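Local coordinates for protein trans-isoprenyl diphosphate synthase (Caulobacter crescentus, PDB 3OYR) that probably makes octaprenyl diphosphate for quinone side chains by adding isopentenyl units to farnesyl diphosphate, and here holds calcium and dimethylallyl diphosphate, at residues 112-117 / 244-249; 234-239 / 249-254. All coordinates share one frame; numbering follows the deposited sequence.

Interaction 1. Residues 112-117 / 244-249; sequences QLRRGK and LGKNAG. With DMA (dimethylallyl diphosphate), chain G; DMA (dimethylallyl diphosphate), chain D.
Gly245 meets the Arg114-Lys117 type I' turn at the tightest point of this contact. Its carbonyl O accepts a hydrogen bond from Gly116 N at 2.8 Å, with an N-H...O angle of 163°, the donor lying in the carbonyl plane on a lone pair. The same oxygen presses on Leu113, whose CG is 3.4 Å from Gly245 O. With CG anti to the backbone N (chi1 -160°), Leu113 lays CG and CD2 against this peptide. Gly245 has positive phi, and a CB there would sit tightly against Gly116 N and Arg115 CA; lack of a side chain lets the backbones close up.

Toward Asn247 the fit is looser and water-mediated. One water takes the N-H of Gln112 and donates to Asn247 OD1 (2.7 Å); a second accepts from Asn247 N and also contacts Leu113 O, linking the two backbones. Asn247 OD1 also comes to 3.8 Å from Leu113 CB.

On the ligand side, Arg114 and Lys246 converge on one diphosphate. Arg114 NH1 gives DMA (chain G) O1B a nearly straight bond of 2.7 Å (169°) at the guanidinium edge, NH2 reaches O3B, and Lys246, extended beyond CG, hydrogen-bonds the same O1B through NZ at 3.0 Å. Arg115 grips the other dimethylallyl diphosphate, NE bonding DMA (chain D) O2B at 2.8 Å and NH1 bonding O1B. Salt bridges from Arg114 to Asp106 and from Lys246 to Asp232 tie this cationic lining to the acidic metal-binding region.

The turn joins strands 113-114 and 117-118 of a small antiparallel hairpin. Arg114 and Arg115 lean on helix 87-109, while Leu113 and Asn247 touch Thr241 of helix 241-244, whose following loop leads into helix 250-254.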
loop_
_atom_site.group_PDB
_atom_site.type_symbol
_atom_site.label_atom_id
_atom_site.label_comp_id
_atom_site.label_asym_id
_atom_site.label_seq_id
_atom_site.Cartn_x
_atom_site.Cartn_y
_atom_site.Cartn_z
ATOM N N GLN B 112 -11.575 12.412 11.474
ATOM C CA GLN B 112 -12.024 13.573 10.696
ATOM C C GLN B 112 -10.955 14.657 10.522
ATOM O O GLN B 112 -11.063 15.501 9.634
ATOM C CB GLN B 112 -13.317 14.146 11.286
ATOM C CG GLN B 112 -14.478 13.137 11.284
ATOM C CD GLN B 112 -15.667 13.575 12.130
ATOM O OE1 GLN B 112 -16.301 12.754 12.795
ATOM N NE2 GLN B 112 -15.974 14.871 12.109
ATOM N N LEU B 113 -9.904 14.593 11.336
ATOM C CA LEU B 113 -8.862 15.593 11.329
ATOM C C LEU B 113 -7.464 14.947 11.311
ATOM O O LEU B 113 -7.211 13.978 12.017
ATOM C CB LEU B 113 -8.996 16.472 12.575
ATOM C CG LEU B 113 -8.323 17.843 12.539
ATOM C CD1 LEU B 113 -9.076 18.805 11.605
ATOM C CD2 LEU B 113 -8.238 18.426 13.943
ATOM N N ARG B 114 -6.570 15.520 10.514
ATOM C CA ARG B 114 -5.198 15.052 10.405
ATOM C C ARG B 114 -4.312 16.226 10.056
ATOM O O ARG B 114 -4.542 16.904 9.039
ATOM C CB ARG B 114 -5.068 13.947 9.338
ATOM C CG ARG B 114 -3.603 13.599 9.002
ATOM C CD ARG B 114 -2.903 12.859 10.129
ATOM N NE ARG B 114 -3.513 11.552 10.334
ATOM C CZ ARG B 114 -3.234 10.723 11.339
ATOM N NH1 ARG B 114 -2.320 11.040 12.256
ATOM N NH2 ARG B 114 -3.868 9.557 11.402
ATOM N N ARG B 115 -3.316 16.467 10.912
ATOM C CA ARG B 115 -2.356 17.563 10.751
ATOM C C ARG B 115 -3.048 18.935 10.624
ATOM O O ARG B 115 -2.582 19.820 9.891
ATOM C CB ARG B 115 -1.395 17.304 9.573
ATOM C CG ARG B 115 -0.452 16.115 9.759
ATOM C CD ARG B 115 0.390 15.872 8.491
ATOM N NE ARG B 115 1.397 14.810 8.678
ATOM C CZ ARG B 115 2.095 14.234 7.699
ATOM N NH1 ARG B 115 2.986 13.284 7.997
ATOM N NH2 ARG B 115 1.906 14.590 6.420
ATOM N N GLY B 116 -4.166 19.100 11.331
ATOM C CA GLY B 116 -4.864 20.385 11.380
ATOM C C GLY B 116 -5.858 20.614 10.253
ATOM O O GLY B 116 -6.625 21.576 10.300
ATOM N N LYS B 117 -5.834 19.745 9.239
ATOM C CA LYS B 117 -6.745 19.836 8.096
ATOM C C LYS B 117 -7.757 18.697 8.174
ATOM O O LYS B 117 -7.534 17.700 8.873
ATOM C CB LYS B 117 -5.984 19.759 6.759
ATOM C CG LYS B 117 -5.134 20.989 6.394
ATOM C CD LYS B 117 -4.624 20.857 4.952
ATOM C CE LYS B 117 -3.484 21.823 4.621
ATOM N NZ LYS B 117 -2.684 21.372 3.424
ATOM N N LEU B 244 -2.441 18.869 18.869
ATOM C CA LEU B 244 -2.290 17.542 18.236
ATOM C C LEU B 244 -2.508 17.515 16.723
ATOM O O LEU B 244 -1.914 16.688 16.018
ATOM C CB LEU B 244 -3.269 16.548 18.860
ATOM C CG LEU B 244 -3.087 16.171 20.326
ATOM C CD1 LEU B 244 -4.299 15.397 20.780
ATOM C CD2 LEU B 244 -1.819 15.371 20.523
ATOM N N GLY B 245 -3.391 18.382 16.229
ATOM C CA GLY B 245 -3.727 18.413 14.799
ATOM C C GLY B 245 -4.705 17.321 14.400
ATOM O O GLY B 245 -5.065 17.188 13.229
ATOM N N LYS B 246 -5.130 16.535 15.380
ATOM C CA LYS B 246 -6.101 15.472 15.182
ATOM C C LYS B 246 -6.978 15.454 16.432
ATOM O O LYS B 246 -6.568 15.953 17.470
ATOM C CB LYS B 246 -5.385 14.126 14.963
ATOM C CG LYS B 246 -4.431 13.723 16.085
ATOM C CD LYS B 246 -3.463 12.605 15.654
ATOM C CE LYS B 246 -2.803 11.970 16.847
ATOM N NZ LYS B 246 -1.522 11.270 16.477
ATOM N N ASN B 247 -8.185 14.898 16.322
ATOM C CA ASN B 247 -9.128 14.864 17.437
ATOM C C ASN B 247 -8.693 14.001 18.614
ATOM O O ASN B 247 -8.509 12.783 18.475
ATOM C CB ASN B 247 -10.528 14.445 16.954
ATOM C CG ASN B 247 -11.134 15.463 16.000
ATOM O OD1 ASN B 247 -11.639 15.125 14.921
ATOM N ND2 ASN B 247 -11.047 16.721 16.378
ATOM N N ALA B 248 -8.522 14.649 19.767
ATOM C CA ALA B 248 -8.416 13.951 21.048
ATOM C C ALA B 248 -9.661 13.106 21.229
ATOM O O ALA B 248 -10.761 13.574 20.953
ATOM C CB ALA B 248 -8.283 14.956 22.202
ATOM N N GLY B 249 -9.495 11.856 21.657
ATOM C CA GLY B 249 -10.644 10.976 21.874
ATOM C C GLY B 249 -11.053 10.069 20.725
ATOM O O GLY B 249 -12.051 9.341 20.835
HETATM C C1 DMA G . -1.487 3.952 14.130
HETATM O O1 DMA G . -1.606 4.758 15.297
HETATM C C2 DMA G . -1.498 4.737 12.856
HETATM C C3 DMA G . -0.679 4.462 11.834
HETATM C C4 DMA G . 0.326 3.354 11.845
HETATM C C5 DMA G . -0.794 5.321 10.619
HETATM P PA DMA G . -2.880 5.699 15.682
HETATM O O1A DMA G . -2.777 5.841 17.171
HETATM O O2A DMA G . -4.163 5.238 15.045
HETATM O O3A DMA G . -2.372 7.068 14.989
HETATM P PB DMA G . -3.201 8.451 14.870
HETATM O O1B DMA G . -2.101 9.299 14.288
HETATM O O2B DMA G . -3.631 8.794 16.277
HETATM O O3B DMA G . -4.390 8.193 13.974
HETATM C C1 DMA D . 1.113 9.575 13.377
HETATM O O1 DMA D . 2.515 9.863 13.279
HETATM C C2 DMA D . 1.280 8.097 13.338
HETATM C C3 DMA D . 1.365 7.361 14.450
HETATM C C4 DMA D . 1.167 7.932 15.829
HETATM C C5 DMA D . 1.638 5.900 14.267
HETATM P PA DMA D . 3.245 11.226 13.703
HETATM O O1A DMA D . 4.744 11.123 13.500
HETATM O O2A DMA D . 2.791 11.592 15.089
HETATM O O3A DMA D . 2.538 12.175 12.596
HETATM P PB DMA D . 3.164 13.397 11.726
HETATM O O1B DMA D . 3.917 12.753 10.578
HETATM O O2B DMA D . 1.843 14.007 11.309
HETATM O O3B DMA D . 4.031 14.249 12.613
HETATM O O HOH W 1 -12.185 12.515 14.368
HETATM O O HOH W 2 -8.747 13.100 14.029
HETATM O O HOH W 3 -2.240 15.303 13.307
#

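Interaction 2. Residues 234-239 / 249-254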
loop_
_atom_site.group_PDB
_atom_site.type_symbol
_atom_site.label_atom_id
_atom_site.label_comp_id
_atom_site.label_asym_id
_atom_site.label_seq_id
_atom_site.Cartn_x
_atom_site.Cartn_y
_atom_site.Cartn_z
ATOM N N ALA B 234 -1.313 8.092 25.141
ATOM C CA ALA B 234 -1.596 8.974 26.275
ATOM C C ALA B 234 -2.106 10.340 25.821
ATOM O O ALA B 234 -3.046 10.872 26.411
ATOM C CB ALA B 234 -0.363 9.144 27.170
ATOM N N LEU B 235 -1.479 10.898 24.779
ATOM C CA LEU B 235 -1.923 12.161 24.165
ATOM C C LEU B 235 -3.354 12.113 23.622
ATOM O O LEU B 235 -4.032 13.134 23.557
ATOM C CB LEU B 235 -0.944 12.629 23.068
ATOM C CG LEU B 235 0.312 13.338 23.565
ATOM C CD1 LEU B 235 1.266 13.610 22.420
ATOM C CD2 LEU B 235 -0.039 14.643 24.298
ATOM N N ASP B 236 -3.826 10.930 23.251
ATOM C CA ASP B 236 -5.183 10.799 22.750
ATOM C C ASP B 236 -6.230 11.169 23.811
ATOM O O ASP B 236 -7.297 11.688 23.490
ATOM C CB ASP B 236 -5.448 9.394 22.232
ATOM C CG ASP B 236 -6.473 9.381 21.095
ATOM O OD1 ASP B 236 -6.180 9.935 20.013
ATOM O OD2 ASP B 236 -7.570 8.822 21.285
ATOM N N TYR B 237 -5.913 10.899 25.069
ATOM C CA TYR B 237 -6.785 11.291 26.165
ATOM C C TYR B 237 -6.419 12.667 26.709
ATOM O O TYR B 237 -7.292 13.510 26.878
ATOM C CB TYR B 237 -6.785 10.216 27.263
ATOM C CG TYR B 237 -7.529 8.968 26.840
ATOM C CD1 TYR B 237 -8.916 8.892 26.969
ATOM C CD2 TYR B 237 -6.859 7.882 26.268
ATOM C CE1 TYR B 237 -9.618 7.769 26.568
ATOM C CE2 TYR B 237 -7.555 6.743 25.872
ATOM C CZ TYR B 237 -8.944 6.705 26.032
ATOM O OH TYR B 237 -9.672 5.611 25.655
ATOM N N GLY B 238 -5.130 12.902 26.930
ATOM C CA GLY B 238 -4.655 14.103 27.610
ATOM C C GLY B 238 -4.285 15.321 26.780
ATOM O O GLY B 238 -4.030 16.391 27.339
ATOM N N GLY B 239 -4.242 15.183 25.457
ATOM C CA GLY B 239 -3.835 16.299 24.588
ATOM C C GLY B 239 -4.980 17.178 24.112
ATOM O O GLY B 239 -6.148 16.820 24.243
ATOM N N GLY B 249 -9.495 11.856 21.657
ATOM C CA GLY B 249 -10.644 10.976 21.874
ATOM C C GLY B 249 -11.053 10.069 20.725
ATOM O O GLY B 249 -12.051 9.341 20.835
ATOM N N ASP B 250 -10.299 10.099 19.626
ATOM C CA ASP B 250 -10.533 9.163 18.513
ATOM C C ASP B 250 -10.549 7.696 18.960
ATOM O O ASP B 250 -11.462 6.983 18.582
ATOM C CB ASP B 250 -9.537 9.365 17.357
ATOM C CG ASP B 250 -9.985 10.445 16.364
ATOM O OD1 ASP B 250 -11.106 10.985 16.522
ATOM O OD2 ASP B 250 -9.209 10.748 15.421
ATOM N N ASP B 251 -9.573 7.271 19.777
ATOM C CA ASP B 251 -9.508 5.881 20.271
ATOM C C ASP B 251 -10.770 5.543 21.057
ATOM O O ASP B 251 -11.425 4.537 20.772
ATOM C CB ASP B 251 -8.273 5.613 21.157
ATOM C CG ASP B 251 -6.929 5.803 20.419
ATOM O OD1 ASP B 251 -6.856 5.673 19.171
ATOM O OD2 ASP B 251 -5.931 6.087 21.116
ATOM N N PHE B 252 -11.112 6.401 22.022
ATOM C CA PHE B 252 -12.299 6.206 22.840
ATOM C C PHE B 252 -13.577 6.134 22.003
ATOM O O PHE B 252 -14.359 5.195 22.150
ATOM C CB PHE B 252 -12.429 7.266 23.948
ATOM C CG PHE B 252 -13.608 7.028 24.860
ATOM C CD1 PHE B 252 -13.562 6.017 25.822
ATOM C CD2 PHE B 252 -14.776 7.777 24.727
ATOM C CE1 PHE B 252 -14.657 5.757 26.648
ATOM C CE2 PHE B 252 -15.878 7.532 25.552
ATOM C CZ PHE B 252 -15.816 6.524 26.521
ATOM N N ARG B 253 -13.774 7.105 21.115
ATOM C CA ARG B 253 -14.938 7.102 20.234
ATOM C C ARG B 253 -14.974 5.962 19.185
ATOM O O ARG B 253 -16.053 5.594 18.726
ATOM C CB ARG B 253 -15.144 8.487 19.598
ATOM C CG ARG B 253 -15.867 9.470 20.525
ATOM C CD ARG B 253 -16.054 10.858 19.916
ATOM N NE ARG B 253 -14.962 11.765 20.268
ATOM C CZ ARG B 253 -13.904 12.012 19.497
ATOM N NH1 ARG B 253 -13.780 11.429 18.313
ATOM N NH2 ARG B 253 -12.966 12.851 19.911
ATOM N N GLU B 254 -13.814 5.394 18.835
ATOM C CA GLU B 254 -13.740 4.192 17.969
ATOM C C GLU B 254 -14.000 2.904 18.753
ATOM O O GLU B 254 -14.190 1.840 18.163
ATOM C CB GLU B 254 -12.362 4.066 17.288
ATOM C CG GLU B 254 -12.131 4.971 16.080
ATOM C CD GLU B 254 -10.670 5.445 15.937
ATOM O OE1 GLU B 254 -10.469 6.613 15.530
ATOM O OE2 GLU B 254 -9.723 4.669 16.226
HETATM O O HOH W 4 -5.748 7.895 17.965
HETATM O O HOH W 5 -9.307 8.273 23.182
#
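Direct hydrogen bonding joins Asp236 to the start of helix 250-254 at two points. Its carbonyl O accepts from Gly249 N, the N-cap residue, at 2.9 Å, through a bent N-H...O angle of 132°. Its carboxylate OD2 takes the N-H of Asp251, also at 2.9 Å but straighter (158°), on the syn side and somewhat out of the carboxylate plane.

Water bonds extend this grip. One water accepts from Phe252 N and donates to Asp236 OD2 (2.6 Å); another sits between Asp236 OD1 and Asp251 OD1 and bridges the two carboxylates.

Between charges, the carboxylates of Asp236 and Asp251 stack with planes 29° apart and OD2 atoms separated by 3.2 Å, two acceptors side by side.

The apolar part is small: Tyr237 and Phe252 cross at about a right angle, and Tyr237 CE1 lies 3.9 Å from Phe252 CB, with the hydroxyl at the ring's tip also touching that CB. With its CG anti to the backbone N, Phe252 sends its ring toward helices 273-281 and 287-299.

Replacing Asp236 by alanine removes the carboxylate, which is likely to leave the Asp251 N-H without its acceptor and the Phe252-bound water without its second partner.

Asp236 binds calcium in a structure of this protein, though not in this chain. Pairing with backbone N-H groups at a helix start probably eases the clustering of negative charge and positions the carboxylate beside the metal site.

How the interactions relate
Gly249 belongs to both interactions, ending the loop of interaction 1 and holding the N-cap position of the helix in interaction 2, and their centres lie 11 Å apart. They also touch directly: Ala248 CB is 3.6 Å from Asp236 O, and Leu244 CD1 is 3.6 Å from Leu235 O. Both border the diphosphate and metal site with opposite chemistry. The 112-117 / 244-249 pair supplies cations, with the side chain of Lys246 about 4 Å from a bound calcium ion. The 234-239 / 249-254 pair supplies carboxylates, the side chain of Asp236 about 4 Å from a bound calcium ion and that of Asp251 about 5 Å from a bound dimethylallyl diphosphate.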